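Local coordinates for protein Phi class glutathione transferase GSTF1 (Populus tremula x Populus tremuloides, PDB 4RI6) that probably catalyses the conjugation of glutathione with electrophilic compounds such as organic halides, as part of detoxification in the cytoplasm, at residues A15-L20 / E203-V208; S168-G173 / T197-R202. All blocks are in the same frame, centred on the assembly; numbering follows the deposited sequence. Where two conformers were deposited one is given.

How the contacts relate
Two contacts of one glutathione transferase illustrate how a buried interface takes its character from the elements it joins. Both are buried and lie near the centre of the chain, about 9 Å apart between centres. Contact 1 crosses between domains, setting helix 14-25 of the thioredoxin-like half against helix 203-214 at the C-terminus; contact 2 stays within the all-helical domain, joining helices 164-179 and 190-200. Contact 1 mixes a serine with apolar side chains beside the glutathione site, whereas contact 2 is almost wholly aliphatic and stands farther from the ligand. They are tied together by Arg18 NE and Ser168 OG, 2.9 Å apart, and by Trp205, which rests on Leu170 and Pro171.

Contact 1 of 2, residues A15-L20 / E203-V208; sequences AVSRVL and ESWKKV. With GSH (glutathione), chain C.
Ser17 OG has two hydrogen-bond partners, the carbonyl O of Ser13 one turn back and Arg212 NH2 farther along helix 203-214, while Val208 CG1 lies against it at 3.7 Å. The torsion that sets OG beside its own backbone N, chi1 -74°, brings the hydroxyl to the Ser13 carbonyl, and the two bonds together satisfy a buried polar atom. Ser17 CB meets the six-membered end of the Trp205 indole obliquely, 3.9 Å from CH2. Trp205 reaches this point because its CG is anti to the backbone N (chi1 -172°), and its NE1, on the other ring, is hydrogen-bonded to Asp174 of helix 164-179.

Val208 divides its two methyls between neighbours one turn apart: CG1 takes Ser17, and CG2 packs on Leu20 CB at 3.9 Å. Ser17 and Val208 also bring the backbones nearest, with CA atoms 6.6 Å apart. The axes of the two short helical segments pass within 10.0 Å of each other, at 135° between their N-to-C directions. Ala21 and Ile24 continue the apolar surface under Val208.

The same helix 14-25 serves the ligand at its N-terminal end, where Ala15 CB lies 3.8 Å from O11 of glutathione. Val208, Leu20 CB, Ser17 CB and the six-membered ring of Trp205 thus form an apolar seam between the domains, with no hydrogen bond between the two segments themselves; the polar tie to the C-terminal helix runs instead from Ser17 to Arg212, farther along it.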
loop_
_atom_site.group_PDB
_atom_site.type_symbol
_atom_site.label_atom_id
_atom_site.label_comp_id
_atom_site.label_asym_id
_atom_site.label_seq_id
_atom_site.Cartn_x
_atom_site.Cartn_y
_atom_site.Cartn_z
ATOM N N ALA A 15 13.138 -0.107 -1.939
ATOM C CA ALA A 15 12.155 -0.900 -2.661
ATOM C C ALA A 15 12.795 -2.065 -3.418
ATOM O O ALA A 15 12.236 -3.151 -3.482
ATOM C CB ALA A 15 11.357 -0.012 -3.609
ATOM N N VAL A 16 13.962 -1.850 -4.007
ATOM C CA VAL A 16 14.702 -2.973 -4.593
ATOM C C VAL A 16 15.060 -4.017 -3.514
ATOM O O VAL A 16 14.933 -5.216 -3.722
ATOM C CB VAL A 16 16.008 -2.495 -5.299
ATOM C CG1 VAL A 16 16.842 -3.694 -5.784
ATOM C CG2 VAL A 16 15.679 -1.551 -6.475
ATOM N N SER A 17 15.521 -3.545 -2.365
ATOM C CA SER A 17 15.909 -4.432 -1.268
ATOM C C SER A 17 14.758 -5.315 -0.800
ATOM O O SER A 17 14.952 -6.483 -0.466
ATOM C CB SER A 17 16.450 -3.614 -0.082
ATOM O OG SER A 17 17.745 -3.112 -0.373
ATOM N N ARG A 18 13.562 -4.749 -0.774
ATOM C CA ARG A 18 12.363 -5.498 -0.434
ATOM C C ARG A 18 12.189 -6.666 -1.395
ATOM O O ARG A 18 11.924 -7.792 -0.983
ATOM C CB ARG A 18 11.140 -4.580 -0.463
ATOM C CG ARG A 18 9.833 -5.282 -0.162
ATOM C CD ARG A 18 8.625 -4.329 -0.184
ATOM N NE ARG A 18 8.768 -3.401 0.919
ATOM C CZ ARG A 18 9.179 -2.146 0.833
ATOM N NH1 ARG A 18 9.443 -1.577 -0.339
ATOM N NH2 ARG A 18 9.325 -1.457 1.948
ATOM N N VAL A 19 12.362 -6.410 -2.681
ATOM C CA VAL A 19 12.201 -7.475 -3.655
ATOM C C VAL A 19 13.317 -8.521 -3.538
ATOM O O VAL A 19 13.058 -9.728 -3.604
ATOM C CB VAL A 19 12.136 -6.896 -5.088
ATOM C CG1 VAL A 19 12.183 -7.992 -6.131
ATOM C CG2 VAL A 19 10.878 -6.079 -5.258
ATOM N N LEU A 20 14.555 -8.064 -3.363
ATOM C CA LEU A 20 15.684 -8.976 -3.270
ATOM C C LEU A 20 15.541 -9.912 -2.092
ATOM O O LEU A 20 15.806 -11.108 -2.204
ATOM C CB LEU A 20 17.006 -8.209 -3.159
ATOM C CG LEU A 20 17.417 -7.391 -4.378
ATOM C CD1 LEU A 20 18.725 -6.678 -4.122
ATOM C CD2 LEU A 20 17.572 -8.287 -5.594
ATOM N N GLU A 203 19.362 -14.583 7.346
ATOM C CA GLU A 203 20.396 -14.706 6.335
ATOM C C GLU A 203 19.986 -13.991 5.054
ATOM O O GLU A 203 20.832 -13.413 4.392
ATOM C CB GLU A 203 20.707 -16.181 6.050
ATOM C CG GLU A 203 21.413 -16.924 7.194
ATOM C CD GLU A 203 22.768 -16.330 7.541
ATOM O OE1 GLU A 203 23.393 -15.683 6.663
ATOM O OE2 GLU A 203 23.199 -16.496 8.704
ATOM N N SER A 204 18.692 -13.991 4.730
ATOM C CA SER A 204 18.238 -13.334 3.503
ATOM C C SER A 204 18.587 -11.862 3.567
ATOM O O SER A 204 19.120 -11.287 2.610
ATOM C CB SER A 204 16.733 -13.507 3.285
ATOM O OG SER A 204 15.995 -12.944 4.367
ATOM N N TRP A 205 18.309 -11.242 4.709
ATOM C CA TRP A 205 18.570 -9.827 4.851
ATOM C C TRP A 205 20.074 -9.545 4.906
ATOM O O TRP A 205 20.544 -8.560 4.326
ATOM C CB TRP A 205 17.853 -9.258 6.079
ATOM C CG TRP A 205 17.948 -7.748 6.124
ATOM C CD1 TRP A 205 18.560 -7.007 7.079
ATOM C CD2 TRP A 205 17.462 -6.822 5.141
ATOM N NE1 TRP A 205 18.460 -5.671 6.781
ATOM C CE2 TRP A 205 17.806 -5.532 5.581
ATOM C CE3 TRP A 205 16.765 -6.963 3.932
ATOM C CZ2 TRP A 205 17.487 -4.385 4.855
ATOM C CZ3 TRP A 205 16.432 -5.818 3.232
ATOM C CH2 TRP A 205 16.800 -4.555 3.689
ATOM N N LYS A 206 20.835 -10.402 5.571
ATOM C CA LYS A 206 22.285 -10.253 5.569
ATOM C C LYS A 206 22.847 -10.317 4.149
ATOM O O LYS A 206 23.785 -9.585 3.816
ATOM C CB LYS A 206 22.940 -11.330 6.430
ATOM C CG LYS A 206 22.629 -11.213 7.889
ATOM C CD LYS A 206 23.253 -12.383 8.596
ATOM C CE LYS A 206 23.181 -12.271 10.063
ATOM N NZ LYS A 206 23.859 -13.479 10.614
ATOM N N LYS A 207 22.269 -11.175 3.313
ATOM C CA LYS A 207 22.754 -11.302 1.943
ATOM C C LYS A 207 22.450 -10.037 1.149
ATOM O O LYS A 207 23.277 -9.594 0.366
ATOM C CB LYS A 207 22.158 -12.536 1.268
ATOM C CG LYS A 207 22.696 -13.824 1.850
ATOM C CD LYS A 207 22.208 -15.072 1.153
ATOM C CE LYS A 207 22.752 -16.316 1.837
ATOM N NZ LYS A 207 22.753 -17.494 0.932
ATOM N N VAL A 208 21.287 -9.440 1.375
ATOM C CA VAL A 208 20.967 -8.206 0.702
ATOM C C VAL A 208 21.950 -7.105 1.097
ATOM O O VAL A 208 22.455 -6.385 0.240
ATOM C CB VAL A 208 19.523 -7.755 1.011
ATOM C CG1 VAL A 208 19.261 -6.354 0.452
ATOM C CG2 VAL A 208 18.506 -8.764 0.447
HETATM N N1 GSH C . 6.215 2.518 -4.343
HETATM C CA1 GSH C . 7.356 2.107 -5.141
HETATM C C1 GSH C . 7.777 0.665 -4.938
HETATM O O11 GSH C . 7.591 0.213 -3.826
HETATM O O12 GSH C . 8.254 -0.033 -5.862
HETATM C CB1 GSH C . 8.443 3.028 -4.636
HETATM C CG1 GSH C . 9.492 3.163 -5.698
HETATM C CD1 GSH C . 10.465 4.237 -5.305
HETATM O OE1 GSH C . 10.135 5.290 -4.795
HETATM N N2 GSH C . 11.704 3.919 -5.604
HETATM C CA2 GSH C . 12.865 4.730 -5.402
HETATM C C2 GSH C . 13.213 5.343 -6.730
HETATM O O2 GSH C . 13.021 4.690 -7.730
HETATM C CB2 GSH C . 13.938 3.778 -4.860
HETATM S SG2 GSH C . 13.885 3.624 -3.061
HETATM N N3 GSH C . 13.728 6.577 -6.711
HETATM C CA3 GSH C . 14.187 7.257 -7.903
HETATM C C3 GSH C . 13.149 8.186 -8.476
HETATM O O31 GSH C . 12.016 8.226 -7.952
HETATM O O32 GSH C . 13.466 8.884 -9.459
#

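Contact 2 of 2, residues S168-G173 / T197-R202; sequences SHLPNG and TEISNR
Leu170 lays its CD2 methyl over the side chain of Ile199, 3.6 Å from CG1 and 3.8 Å from CD1. The two side chains run past each other in opposite directions, overlapping along their flanks. Ile199 carries CG1 between its backbone N and carbonyl carbon (chi1 65°), a rotation that brings the CG1-CD1 arm alongside the leucine. CD2 also lies 3.7 Å from the carbonyl O of Ile199 and 3.8 Å from Ser200 CA, so one methyl meets both the side chain of Ile199 and the backbone that follows it. The CA atoms of Leu170 and Ser200 approach to 6.7 Å.

Polar groups settle their needs away from this apolar patch. Ser200 OG bonds to the carbonyl O of Trp196, and Asn201 ND2 reaches back 2.9 Å to Thr197 O in a nearly straight bond (171°), lying in that carbonyl's plane on a lone pair. Arg202, the N-cap residue of the next helix, forms a salt bridge with Glu25 and a cation-pi contact with Phe162.

Phe156 and Phe162 also pack on Ile199. Cutting Leu170 back to alanine removes both methyls, which would probably leave a gap against Ile199 CG1 and CD1 and beside Ser200 CA, and reduce the contact with Trp205. With no hydrogen bond crossing between the segments, shape and apolar burial join these two helices of the C-terminal domain.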
loop_
_atom_site.group_PDB
_atom_site.type_symbol
_atom_site.label_atom_id
_atom_site.label_comp_id
_atom_site.label_asym_id
_atom_site.label_seq_id
_atom_site.Cartn_x
_atom_site.Cartn_y
_atom_site.Cartn_z
ATOM N N SER A 168 8.826 -6.542 4.950
ATOM C CA SER A 168 8.606 -5.278 4.288
ATOM C C SER A 168 9.105 -4.076 5.114
ATOM O O SER A 168 9.346 -2.998 4.536
ATOM C CB SER A 168 7.105 -5.147 3.953
ATOM O OG SER A 168 6.873 -4.203 2.936
ATOM N N HIS A 169 9.279 -4.270 6.434
ATOM C CA HIS A 169 9.816 -3.232 7.323
ATOM C C HIS A 169 11.346 -3.146 7.326
ATOM O O HIS A 169 11.914 -2.162 7.793
ATOM C CB HIS A 169 9.350 -3.449 8.758
ATOM C CG HIS A 169 7.904 -3.185 8.977
ATOM N ND1 HIS A 169 6.904 -4.053 8.575
ATOM C CD2 HIS A 169 7.274 -2.125 9.540
ATOM C CE1 HIS A 169 5.727 -3.531 8.877
ATOM N NE2 HIS A 169 5.922 -2.361 9.459
ATOM N N LEU A 170 12.004 -4.175 6.812
ATOM C CA LEU A 170 13.455 -4.224 6.872
ATOM C C LEU A 170 14.145 -3.048 6.152
ATOM O O LEU A 170 15.083 -2.479 6.706
ATOM C CB LEU A 170 13.967 -5.555 6.309
ATOM C CG LEU A 170 13.783 -6.749 7.251
ATOM C CD1 LEU A 170 13.998 -8.083 6.531
ATOM C CD2 LEU A 170 14.723 -6.640 8.445
ATOM N N PRO A 171 13.694 -2.666 4.937
ATOM C CA PRO A 171 14.532 -1.669 4.239
ATOM C C PRO A 171 14.608 -0.300 4.927
ATOM O O PRO A 171 15.707 0.232 5.100
ATOM C CB PRO A 171 13.874 -1.569 2.860
ATOM C CG PRO A 171 13.242 -2.921 2.666
ATOM C CD PRO A 171 12.720 -3.296 4.027
ATOM N N ASN A 172 13.478 0.265 5.339
ATOM C CA ASN A 172 13.537 1.562 5.999
ATOM C C ASN A 172 14.066 1.416 7.414
ATOM O O ASN A 172 14.812 2.267 7.898
ATOM C CB ASN A 172 12.176 2.253 6.012
ATOM C CG ASN A 172 11.815 2.826 4.664
ATOM O OD1 ASN A 172 12.677 3.028 3.814
ATOM N ND2 ASN A 172 10.546 3.111 4.466
ATOM N N GLY A 173 13.669 0.348 8.093
ATOM C CA GLY A 173 14.139 0.115 9.441
ATOM C C GLY A 173 15.650 0.038 9.508
ATOM O O GLY A 173 16.282 0.650 10.378
ATOM N N THR A 197 15.835 -7.236 16.069
ATOM C CA THR A 197 17.001 -8.096 16.148
ATOM C C THR A 197 16.734 -9.395 15.409
ATOM O O THR A 197 17.564 -9.845 14.633
ATOM C CB THR A 197 17.371 -8.368 17.610
ATOM O OG1 THR A 197 17.670 -7.131 18.265
ATOM C CG2 THR A 197 18.575 -9.241 17.703
ATOM N N GLU A 198 15.566 -9.995 15.615
ATOM C CA GLU A 198 15.286 -11.263 14.948
ATOM C C GLU A 198 15.201 -11.114 13.447
ATOM O O GLU A 198 15.748 -11.919 12.714
ATOM C CB GLU A 198 13.987 -11.897 15.451
ATOM C CG GLU A 198 14.009 -12.304 16.915
ATOM C CD GLU A 198 13.229 -13.574 17.146
ATOM O OE1 GLU A 198 12.206 -13.546 17.875
ATOM O OE2 GLU A 198 13.653 -14.623 16.601
ATOM N N ILE A 199 14.509 -10.092 12.967
ATOM C CA ILE A 199 14.272 -10.039 11.532
ATOM C C ILE A 199 15.503 -9.528 10.775
ATOM O O ILE A 199 15.768 -9.990 9.657
ATOM C CB ILE A 199 13.006 -9.204 11.181
ATOM C CG1 ILE A 199 13.129 -7.719 11.533
ATOM C CG2 ILE A 199 11.803 -9.841 11.839
ATOM C CD1 ILE A 199 11.951 -6.859 10.974
ATOM N N SER A 200 16.295 -8.643 11.382
ATOM C CA SER A 200 17.430 -8.056 10.663
ATOM C C SER A 200 18.619 -8.998 10.601
ATOM O O SER A 200 19.549 -8.772 9.827
ATOM C CB SER A 200 17.861 -6.735 11.299
ATOM O OG SER A 200 18.377 -6.901 12.610
ATOM N N ASN A 201 18.587 -10.051 11.412
ATOM C CA ASN A 201 19.646 -11.054 11.370
ATOM C C ASN A 201 19.305 -12.322 10.576
ATOM O O ASN A 201 20.087 -13.280 10.567
ATOM C CB ASN A 201 20.068 -11.419 12.807
ATOM C CG ASN A 201 20.974 -10.375 13.399
ATOM O OD1 ASN A 201 22.164 -10.300 13.065
ATOM N ND2 ASN A 201 20.413 -9.515 14.226
ATOM N N ARG A 202 18.190 -12.311 9.855
ATOM C CA ARG A 202 17.926 -13.379 8.901
ATOM C C ARG A 202 18.997 -13.393 7.813
ATOM O O ARG A 202 19.477 -12.341 7.394
ATOM C CB ARG A 202 16.552 -13.208 8.280
ATOM C CG ARG A 202 15.461 -13.333 9.299
ATOM C CD ARG A 202 14.109 -13.238 8.635
ATOM N NE ARG A 202 13.779 -14.393 7.799
ATOM C CZ ARG A 202 13.253 -15.522 8.255
ATOM N NH1 ARG A 202 13.067 -15.686 9.558
ATOM N NH2 ARG A 202 12.929 -16.493 7.415
#